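Local coordinates for CdiA-CT toxin, Conserved domain protein (Yersinia pseudotuberculosis serotype O:3, PDB 4ZQU) that is the C-terminal toxin domain of a contact-dependent growth inhibition system, probably a nuclease of the PD-(D/E)XK superfamily that its cognate immunity protein binds, at residues S36-D41 / V88-P93. Numbering follows the deposited sequence.
Sequences SAKSLD and VRLAVP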
loop_
_atom_site.group_PDB
_atom_site.type_symbol
_atom_site.label_atom_id
_atom_site.label_comp_id
_atom_site.label_asym_id
_atom_site.label_seq_id
_atom_site.Cartn_x
_atom_site.Cartn_y
_atom_site.Cartn_z
ATOM N N SER A 36 -5.745 -0.387 11.720
ATOM C CA SER A 36 -6.527 -1.541 11.302
ATOM C C SER A 36 -7.822 -1.616 12.100
ATOM O O SER A 36 -7.798 -1.753 13.324
ATOM C CB SER A 36 -5.731 -2.830 11.472
ATOM O OG SER A 36 -6.493 -3.938 11.027
ATOM N N ALA A 37 -8.949 -1.517 11.399
ATOM C CA ALA A 37 -10.262 -1.544 12.030
ATOM C C ALA A 37 -10.818 -2.959 12.078
ATOM O O ALA A 37 -11.272 -3.492 11.066
ATOM C CB ALA A 37 -11.226 -0.621 11.291
ATOM N N LYS A 38 -10.779 -3.562 13.261
ATOM C CA LYS A 38 -11.322 -4.900 13.459
ATOM C C LYS A 38 -12.572 -4.832 14.327
ATOM O O LYS A 38 -12.628 -4.066 15.287
ATOM C CB LYS A 38 -10.274 -5.819 14.093
ATOM C CG LYS A 38 -10.738 -7.261 14.292
ATOM C CD LYS A 38 -9.644 -8.137 14.889
ATOM C CE LYS A 38 -10.179 -9.518 15.245
ATOM N NZ LYS A 38 -10.680 -10.252 14.050
ATOM N N SER A 39 -13.575 -5.633 13.988
ATOM C CA SER A 39 -14.827 -5.628 14.733
ATOM C C SER A 39 -15.319 -7.035 15.037
ATOM O O SER A 39 -15.244 -7.929 14.197
ATOM C CB SER A 39 -15.904 -4.863 13.962
ATOM O OG SER A 39 -17.137 -4.880 14.661
ATOM N N LEU A 40 -15.824 -7.221 16.248
ATOM C CA LEU A 40 -16.447 -8.476 16.640
ATOM C C LEU A 40 -17.889 -8.222 17.043
ATOM O O LEU A 40 -18.143 -7.498 17.999
ATOM C CB LEU A 40 -15.682 -9.117 17.794
ATOM C CG LEU A 40 -14.253 -9.556 17.481
ATOM C CD1 LEU A 40 -13.481 -9.792 18.762
ATOM C CD2 LEU A 40 -14.268 -10.809 16.626
ATOM N N ASP A 41 -18.839 -8.796 16.311
ATOM C CA ASP A 41 -20.240 -8.618 16.670
ATOM C C ASP A 41 -20.668 -9.675 17.687
ATOM O O ASP A 41 -19.877 -10.544 18.060
ATOM C CB ASP A 41 -21.146 -8.643 15.429
ATOM C CG ASP A 41 -20.972 -9.895 14.585
ATOM O OD1 ASP A 41 -20.712 -10.980 15.143
ATOM O OD2 ASP A 41 -21.111 -9.790 13.348
ATOM N N VAL A 88 -4.475 -1.218 16.135
ATOM C CA VAL A 88 -5.694 -1.956 15.849
ATOM C C VAL A 88 -6.852 -1.373 16.652
ATOM O O VAL A 88 -6.817 -1.350 17.883
ATOM C CB VAL A 88 -5.553 -3.451 16.173
ATOM C CG1 VAL A 88 -6.829 -4.186 15.797
ATOM C CG2 VAL A 88 -4.359 -4.043 15.443
ATOM N N ARG A 89 -7.866 -0.886 15.943
ATOM C CA ARG A 89 -9.077 -0.376 16.573
ATOM C C ARG A 89 -10.116 -1.488 16.661
ATOM O O ARG A 89 -10.740 -1.850 15.660
ATOM C CB ARG A 89 -9.631 0.819 15.796
ATOM C CG ARG A 89 -8.766 2.066 15.870
ATOM C CD ARG A 89 -9.085 2.893 17.104
ATOM N NE ARG A 89 -10.459 3.394 17.087
ATOM C CZ ARG A 89 -10.841 4.518 16.485
ATOM N NH1 ARG A 89 -9.953 5.267 15.844
ATOM N NH2 ARG A 89 -12.113 4.893 16.524
ATOM N N LEU A 90 -10.292 -2.024 17.865
ATOM C CA LEU A 90 -11.112 -3.212 18.071
ATOM C C LEU A 90 -12.471 -2.899 18.683
ATOM O O LEU A 90 -12.559 -2.294 19.750
ATOM C CB LEU A 90 -10.368 -4.209 18.962
ATOM C CG LEU A 90 -11.055 -5.548 19.221
ATOM C CD1 LEU A 90 -11.094 -6.386 17.952
ATOM C CD2 LEU A 90 -10.357 -6.297 20.345
ATOM N N ALA A 91 -13.529 -3.325 18.002
ATOM C CA ALA A 91 -14.879 -3.211 18.535
ATOM C C ALA A 91 -15.320 -4.542 19.137
ATOM O O ALA A 91 -15.211 -5.586 18.495
ATOM C CB ALA A 91 -15.844 -2.764 17.453
ATOM N N VAL A 92 -15.803 -4.504 20.376
ATOM C CA VAL A 92 -16.319 -5.698 21.039
ATOM C C VAL A 92 -17.727 -5.447 21.587
ATOM O O VAL A 92 -18.036 -4.347 22.047
ATOM C CB VAL A 92 -15.385 -6.167 22.183
ATOM C CG1 VAL A 92 -14.040 -6.611 21.625
ATOM C CG2 VAL A 92 -15.205 -5.072 23.223
ATOM N N PRO A 93 -18.592 -6.472 21.527
ATOM C CA PRO A 93 -19.996 -6.343 21.927
ATOM C C PRO A 93 -20.217 -6.446 23.432
ATOM O O PRO A 93 -19.268 -6.620 24.195
ATOM C CB PRO A 93 -20.661 -7.513 21.205
ATOM C CG PRO A 93 -19.603 -8.546 21.147
ATOM C CD PRO A 93 -18.293 -7.819 21.013
#
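K38 and L90 lie side by side on one face of the sheet, their chains running the same way from neighbouring parallel strands. CG of K38, anti to its backbone N (chi1 -178°), starts an extended stem, and both CG and CD of K38 rest against CD1 of L90 at 3.8 Å. The lysine thus lends its methylenes to an apolar row, while its amine turns off at the last torsion to hydrogen-bond S57. Further along the same face, CD1 of L40 touches both CD1 of L90, at 4.2 Å, and CG1 of V92, at 4.3 Å. On the reverse face the packing is slighter: OG of S39 comes alongside the methyl CB of A91 at 3.7 Å, and the guanidinium end of R89 leads away from A37.

Four backbone bonds hold this register, from S36 O with R89 N to L40 N with A91 O; the straightest runs from A91 N to K38 O (3.0 Å, 160°). P93 has no N-H to offer O of L40; instead CD of its ring meets that oxygen at 3.0 Å.

D41 then N-caps helix 42-47, its OD1 also hydrogen-bonded to T44, and M45 of that helix packs on L40, V92 and P93. Strands 33-39 and 85-92 form the middle of the mixed sheet, flanked by 26-27 and 117-122, consistent with the PD-(D/E)XK core. Helix 53-66 lies on the V88 and L90 face, and helix 3-9 on the other, where W3 touches S39 and A91.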